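Local coordinates for 4-amino-4-deoxychorismate lyase (Legionella pneumophila, PDB 3LUL), which is a pyridoxal phosphate-dependent protein of the class IV aminotransferase family, found as a two-subunit assembly, at residues M2-K10 with E101-F113. Sequence-based numbering, arbitrary orientation. Where two conformers were deposited one is given.
Sequences MPTRVIEDK and ERGQVSQLIFQTF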
HETATM    1  N   MSE B   2       8.506 -12.946  24.475  1.00 36.24           N
HETATM    2  CA  MSE B   2       8.410 -13.692  23.182  1.00 36.06           C
HETATM    3  C   MSE B   2       7.838 -12.785  22.063  1.00 32.02           C
HETATM    4  O   MSE B   2       6.826 -12.109  22.268  1.00 30.14           O
HETATM    5  CB  MSE B   2       7.561 -14.944  23.392  1.00 38.93           C
HETATM    6  CG  MSE B   2       7.906 -16.100  22.464  1.00 47.35           C
HETATM    7 SE   MSE B   2       6.794 -16.019  20.882  0.75 70.74          SE
HETATM    8  CE  MSE B   2       5.055 -16.406  21.737  1.00 70.08           C
ATOM      9  N   PRO B   3       8.486 -12.758  20.884  1.00 27.20           N
ATOM     10  CA  PRO B   3       8.251 -11.590  20.031  1.00 25.49           C
ATOM     11  C   PRO B   3       7.144 -11.710  18.968  1.00 22.28           C
ATOM     12  O   PRO B   3       7.074 -10.844  18.095  1.00 18.52           O
ATOM     13  CB  PRO B   3       9.622 -11.375  19.372  1.00 25.07           C
ATOM     14  CG  PRO B   3      10.201 -12.700  19.262  1.00 30.32           C
ATOM     15  CD  PRO B   3       9.545 -13.611  20.318  1.00 29.90           C
ATOM     16  N   THR B   4       6.326 -12.764  19.026  1.00 20.03           N
ATOM     17  CA  THR B   4       5.113 -12.895  18.194  1.00 20.27           C
ATOM     18  C   THR B   4       3.960 -13.348  19.072  1.00 21.01           C
ATOM     19  O   THR B   4       4.084 -14.351  19.767  1.00 22.97           O
ATOM     20  CB  THR B   4       5.334 -13.869  17.044  1.00 20.24           C
ATOM     21  OG1 THR B   4       6.458 -13.414  16.295  1.00 20.63           O
ATOM     22  CG2 THR B   4       4.096 -13.958  16.132  1.00 16.56           C
ATOM     23  N   ARG B   5       2.870 -12.586  19.066  1.00 19.51           N
ATOM     24  CA  ARG B   5       1.702 -12.857  19.903  1.00 20.90           C
ATOM     25  C   ARG B   5       0.481 -13.160  19.037  1.00 18.48           C
ATOM     26  O   ARG B   5       0.170 -12.381  18.153  1.00 16.56           O
ATOM     27  CB  ARG B   5       1.430 -11.614  20.774  1.00 22.54           C
ATOM     28  CG  ARG B   5       0.155 -11.653  21.614  1.00 31.54           C
ATOM     29  CD  ARG B   5       0.183 -10.591  22.714  1.00 42.69           C
ATOM     30  NE  ARG B   5      -1.068 -10.575  23.481  1.00 49.66           N
ATOM     31  CZ  ARG B   5      -2.096  -9.744  23.290  1.00 56.08           C
ATOM     32  NH1 ARG B   5      -2.072  -8.806  22.346  1.00 60.02           N
ATOM     33  NH2 ARG B   5      -3.172  -9.846  24.066  1.00 56.65           N
ATOM     34  N   VAL B   6      -0.207 -14.277  19.270  1.00 17.75           N
ATOM     35  CA  VAL B   6      -1.524 -14.454  18.633  1.00 18.98           C
ATOM     36  C   VAL B   6      -2.570 -13.729  19.480  1.00 20.26           C
ATOM     37  O   VAL B   6      -2.688 -14.000  20.669  1.00 22.44           O
ATOM     38  CB  VAL B   6      -1.928 -15.914  18.443  1.00 18.07           C
ATOM     39  CG1 VAL B   6      -3.347 -15.998  17.878  1.00 19.50           C
ATOM     40  CG2 VAL B   6      -0.953 -16.599  17.504  1.00 19.79           C
ATOM     41  N   ILE B   7      -3.321 -12.811  18.876  1.00 20.86           N
ATOM     42  CA  ILE B   7      -4.470 -12.178  19.546  1.00 21.75           C
ATOM     43  C   ILE B   7      -5.688 -13.112  19.380  1.00 25.16           C
ATOM     44  O   ILE B   7      -6.153 -13.337  18.255  1.00 22.07           O
ATOM     45  CB  ILE B   7      -4.790 -10.773  18.989  1.00 20.64           C
ATOM     46  CG1 ILE B   7      -3.539  -9.880  18.972  1.00 25.30           C
ATOM     47  CG2 ILE B   7      -5.889 -10.096  19.831  1.00 23.83           C
ATOM     48  CD1 ILE B   7      -3.747  -8.619  18.189  1.00 26.54           C
ATOM     49  N   GLU B   8      -6.167 -13.653  20.499  1.00 29.79           N
ATOM     50  CA  GLU B   8      -7.272 -14.621  20.536  0.50 32.83           C
ATOM     51  C   GLU B   8      -8.595 -13.892  20.810  1.00 34.65           C
ATOM     52  O   GLU B   8      -8.597 -12.770  21.305  1.00 34.19           O
ATOM     53  CB  GLU B   8      -7.055 -15.669  21.646  0.50 33.01           C
ATOM     54  CG  GLU B   8      -5.641 -16.270  21.779  0.50 32.40           C
ATOM     55  CD  GLU B   8      -5.478 -17.597  21.067  0.50 29.99           C
ATOM     56  OE1 GLU B   8      -6.090 -17.793  19.999  0.50 27.91           O
ATOM     57  OE2 GLU B   8      -4.723 -18.445  21.580  0.50 28.69           O
ATOM     58  N   ASP B   9      -9.704 -14.546  20.486  1.00 39.13           N
ATOM     59  CA  ASP B   9     -11.050 -14.069  20.803  1.00 43.13           C
ATOM     60  C   ASP B   9     -11.247 -13.909  22.316  1.00 45.73           C
ATOM     61  O   ASP B   9     -10.942 -14.833  23.074  1.00 46.42           O
ATOM     62  CB  ASP B   9     -12.105 -15.089  20.316  1.00 44.19           C
ATOM     63  CG  ASP B   9     -11.949 -15.484  18.838  1.00 46.58           C
ATOM     64  OD1 ASP B   9     -10.810 -15.500  18.320  1.00 46.89           O
ATOM     65  OD2 ASP B   9     -12.976 -15.816  18.204  1.00 49.84           O
ATOM     66  N   LYS B  10     -11.761 -12.753  22.748  1.00 48.32           N
ATOM     67  CA  LYS B  10     -12.289 -12.593  24.117  1.00 50.43           C
ATOM     68  C   LYS B  10     -13.298 -11.449  24.201  1.00 51.14           C
ATOM     69  O   LYS B  10     -14.489 -11.650  23.966  1.00 52.10           O
ATOM     70  CB  LYS B  10     -11.165 -12.374  25.129  1.00 50.90           C
ATOM     71  N   GLU B 101      10.583   3.063  12.883  1.00 17.43           N
ATOM     72  CA  GLU B 101      10.556   2.350  14.142  1.00 17.87           C
ATOM     73  C   GLU B 101      10.262   0.872  13.877  1.00 18.26           C
ATOM     74  O   GLU B 101       9.837   0.483  12.783  1.00 16.84           O
ATOM     75  CB  GLU B 101       9.499   2.951  15.083  1.00 17.68           C
ATOM     76  CG  GLU B 101       9.856   4.368  15.522  1.00 23.82           C
ATOM     77  CD  GLU B 101      11.129   4.392  16.359  1.00 29.21           C
ATOM     78  OE1 GLU B 101      11.250   3.534  17.251  1.00 24.98           O
ATOM     79  OE2 GLU B 101      11.999   5.252  16.121  1.00 31.25           O
ATOM     80  N   ARG B 102      10.473   0.057  14.897  1.00 19.23           N
ATOM     81  CA  ARG B 102      10.422  -1.385  14.759  1.00 21.04           C
ATOM     82  C   ARG B 102       9.523  -1.924  15.880  1.00 20.02           C
ATOM     83  O   ARG B 102       9.687  -1.555  17.058  1.00 20.03           O
ATOM     84  CB  ARG B 102      11.878  -1.872  14.875  1.00 24.64           C
ATOM     85  CG  ARG B 102      12.164  -3.334  14.627  1.00 36.87           C
ATOM     86  CD  ARG B 102      12.427  -3.636  13.157  1.00 40.70           C
ATOM     87  NE  ARG B 102      13.733  -3.225  12.624  1.00 41.22           N
ATOM     88  CZ  ARG B 102      14.105  -3.381  11.341  1.00 37.74           C
ATOM     89  NH1 ARG B 102      13.283  -3.949  10.437  1.00 22.36           N
ATOM     90  NH2 ARG B 102      15.310  -2.975  10.947  1.00 39.47           N
ATOM     91  N   GLY B 103       8.556  -2.765  15.537  1.00 16.63           N
ATOM     92  CA  GLY B 103       7.722  -3.400  16.558  1.00 15.67           C
ATOM     93  C   GLY B 103       8.520  -4.531  17.148  1.00 15.09           C
ATOM     94  O   GLY B 103       9.010  -5.388  16.412  1.00 15.94           O
ATOM     95  N   GLN B 104       8.657  -4.528  18.465  1.00 16.17           N
ATOM     96  CA  GLN B 104       9.364  -5.596  19.173  1.00 18.00           C
ATOM     97  C   GLN B 104       8.548  -6.887  19.169  1.00 18.40           C
ATOM     98  O   GLN B 104       9.136  -7.981  19.190  1.00 18.73           O
ATOM     99  CB  GLN B 104       9.636  -5.219  20.643  1.00 20.21           C
ATOM    100  CG  GLN B 104      10.123  -3.787  20.866  1.00 25.17           C
ATOM    101  CD  GLN B 104      11.311  -3.700  21.808  1.00 34.19           C
ATOM    102  OE1 GLN B 104      11.172  -3.290  22.973  1.00 37.86           O
ATOM    103  NE2 GLN B 104      12.487  -4.095  21.314  1.00 35.91           N
ATOM    104  N   VAL B 105       7.213  -6.759  19.203  1.00 16.07           N
ATOM    105  CA  VAL B 105       6.310  -7.917  19.213  1.00 15.20           C
ATOM    106  C   VAL B 105       5.276  -7.798  18.086  1.00 12.70           C
ATOM    107  O   VAL B 105       4.423  -6.893  18.086  1.00 12.74           O
ATOM    108  CB  VAL B 105       5.609  -8.123  20.587  1.00 17.79           C
ATOM    109  CG1 VAL B 105       4.695  -9.379  20.561  1.00 14.27           C
ATOM    110  CG2 VAL B 105       6.651  -8.212  21.721  1.00 17.85           C
ATOM    111  N   SER B 106       5.387  -8.688  17.113  1.00 11.26           N
ATOM    112  CA  SER B 106       4.395  -8.774  16.053  1.00 11.29           C
ATOM    113  C   SER B 106       3.127  -9.473  16.564  1.00 10.91           C
ATOM    114  O   SER B 106       3.141 -10.189  17.573  1.00 12.96           O
ATOM    115  CB  SER B 106       4.982  -9.461  14.817  1.00 11.69           C
ATOM    116  OG  SER B 106       5.494 -10.747  15.114  1.00 10.89           O
ATOM    117  N   GLN B 107       2.022  -9.223  15.873  1.00 12.46           N
ATOM    118  CA  GLN B 107       0.724  -9.669  16.318  1.00  9.98           C
ATOM    119  C   GLN B 107       0.131 -10.448  15.161  1.00 10.01           C
ATOM    120  O   GLN B 107       0.245 -10.053  14.019  1.00 10.44           O
ATOM    121  CB  GLN B 107      -0.145  -8.472  16.702  1.00 11.52           C
ATOM    122  CG  GLN B 107       0.578  -7.405  17.555  1.00 15.43           C
ATOM    123  CD  GLN B 107       0.632  -7.765  19.011  1.00 25.32           C
ATOM    124  OE1 GLN B 107      -0.402  -8.062  19.612  1.00 22.39           O
ATOM    125  NE2 GLN B 107       1.837  -7.750  19.602  1.00 20.74           N
ATOM    126  N   LEU B 108      -0.474 -11.574  15.468  1.00 10.12           N
ATOM    127  CA  LEU B 108      -1.081 -12.411  14.473  1.00 10.26           C
ATOM    128  C   LEU B 108      -2.556 -12.573  14.824  1.00 10.67           C
ATOM    129  O   LEU B 108      -2.887 -12.832  16.003  1.00 14.12           O
ATOM    130  CB  LEU B 108      -0.349 -13.731  14.486  1.00  8.55           C
ATOM    131  CG  LEU B 108      -0.544 -14.794  13.430  1.00 16.59           C
ATOM    132  CD1 LEU B 108      -0.468 -14.226  11.986  1.00 13.21           C
ATOM    133  CD2 LEU B 108       0.491 -15.877  13.686  1.00 16.41           C
ATOM    134  N   ILE B 109      -3.438 -12.378  13.836  1.00  9.29           N
ATOM    135  CA  ILE B 109      -4.868 -12.647  13.978  1.00 10.64           C
ATOM    136  C   ILE B 109      -5.322 -13.632  12.892  1.00 12.19           C
ATOM    137  O   ILE B 109      -4.933 -13.516  11.728  1.00 14.56           O
ATOM    138  CB  ILE B 109      -5.710 -11.358  13.940  1.00 12.32           C
ATOM    139  CG1 ILE B 109      -5.420 -10.518  15.193  1.00 13.04           C
ATOM    140  CG2 ILE B 109      -7.255 -11.655  13.802  1.00 12.06           C
ATOM    141  CD1 ILE B 109      -6.160  -9.146  15.222  1.00 14.08           C
ATOM    142  N   PHE B 110      -6.124 -14.618  13.302  1.00 13.26           N
ATOM    143  CA  PHE B 110      -6.782 -15.536  12.361  1.00 11.94           C
ATOM    144  C   PHE B 110      -8.284 -15.324  12.328  1.00 13.69           C
ATOM    145  O   PHE B 110      -8.923 -15.152  13.373  1.00 12.30           O
ATOM    146  CB  PHE B 110      -6.545 -16.986  12.762  1.00 10.60           C
ATOM    147  CG  PHE B 110      -5.108 -17.369  12.843  1.00 13.59           C
ATOM    148  CD1 PHE B 110      -4.468 -17.891  11.715  1.00 16.08           C
ATOM    149  CD2 PHE B 110      -4.398 -17.258  14.044  1.00 12.93           C
ATOM    150  CE1 PHE B 110      -3.141 -18.281  11.781  1.00 14.16           C
ATOM    151  CE2 PHE B 110      -3.073 -17.652  14.114  1.00 13.92           C
ATOM    152  CZ  PHE B 110      -2.448 -18.170  12.989  1.00 13.17           C
ATOM    153  N   GLN B 111      -8.836 -15.322  11.128  1.00 12.42           N
ATOM    154  CA  GLN B 111     -10.283 -15.181  10.926  1.00 11.97           C
ATOM    155  C   GLN B 111     -10.768 -16.154   9.864  1.00 12.85           C
ATOM    156  O   GLN B 111     -10.136 -16.299   8.825  1.00 12.33           O
ATOM    157  CB  GLN B 111     -10.614 -13.770  10.464  1.00 15.43           C
ATOM    158  CG  GLN B 111     -10.477 -12.728  11.567  1.00 23.72           C
ATOM    159  CD  GLN B 111     -11.538 -12.864  12.670  1.00 29.41           C
ATOM    160  OE1 GLN B 111     -11.228 -13.172  13.836  1.00 37.13           O
ATOM    161  NE2 GLN B 111     -12.789 -12.619  12.311  1.00 22.37           N
ATOM    162  N   THR B 112     -11.887 -16.810  10.141  1.00 14.46           N
ATOM    163  CA  THR B 112     -12.481 -17.744   9.196  1.00 13.49           C
ATOM    164  C   THR B 112     -13.567 -17.021   8.418  1.00 13.87           C
ATOM    165  O   THR B 112     -14.113 -15.975   8.838  1.00 13.65           O
ATOM    166  CB  THR B 112     -13.109 -18.993   9.866  1.00 14.69           C
ATOM    167  OG1 THR B 112     -14.225 -18.610  10.693  1.00 15.85           O
ATOM    168  CG2 THR B 112     -12.107 -19.719  10.689  1.00 14.53           C
ATOM    169  N   PHE B 113     -13.905 -17.602   7.284  1.00 12.30           N
ATOM    170  CA  PHE B 113     -15.023 -17.123   6.486  1.00 11.15           C
ATOM    171  C   PHE B 113     -15.516 -18.226   5.579  1.00 11.68           C
ATOM    172  O   PHE B 113     -14.817 -19.200   5.280  1.00  9.78           O
ATOM    173  CB  PHE B 113     -14.630 -15.890   5.668  1.00 12.45           C
ATOM    174  CG  PHE B 113     -13.417 -16.091   4.810  1.00 12.54           C
ATOM    175  CD1 PHE B 113     -12.137 -15.886   5.331  1.00 12.09           C
ATOM    176  CD2 PHE B 113     -13.537 -16.478   3.481  1.00 11.22           C
ATOM    177  CE1 PHE B 113     -10.989 -16.063   4.534  1.00 12.99           C
ATOM    178  CE2 PHE B 113     -12.404 -16.642   2.667  1.00 12.42           C
ATOM    179  CZ  PHE B 113     -11.129 -16.448   3.187  1.00 16.03           C
TER
HETATM  180  O   HOH W   1      -6.871 -15.022  16.127  1.00 16.36           O
HETATM  181  O   HOH W   2      -9.563 -14.901  16.240  1.00 25.05           O
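Parallel beta pairing joins Thr4, Arg5 and Val6 to Ser106, Gln107 and Leu108, the strand directions differing by 27°, and makes strand 4-6 the outermost, within this chain, of a mixed sheet in this class IV aminotransferase fold. Four backbone bonds define the register: Ser106 N to Pro3 O, Arg5 N to Ser106 O, Leu108 N to Arg5 O and Ile7 N to Leu108 O, all 2.8 to 2.9 Å. Beyond Ile7 the chains part and water takes over, accepting from Phe110 N and lying 2.8 Å from Ile7 O. On the face turned to helix 65-78, Val6 CG1 meets the edge of the Phe110 ring, 4.1 Å from CE2, and Val6 CG2 lies as close to Leu108 CD2. Further along this face, Thr4 OG1 and Ser106 OG are 3.1 Å apart, and both are tied to the 60-62 loop, Thr4 by Glu62 N and Ser106 by Pro60 O. The other face carries Ile7 CB against Ile109 CG1 (3.9 Å). Here a bend at chi2 (-81°) folds the Gln107 amide back along its own strand, bringing NE2 to Val105 O at 3.1 Å, straight at the hydrogen (176°) but above that carbonyl's plane. Its OE1 accepts a long bond from Arg5 NH1 at 3.3 Å, within the amide's carbonyl plane and at the guanidinium edge.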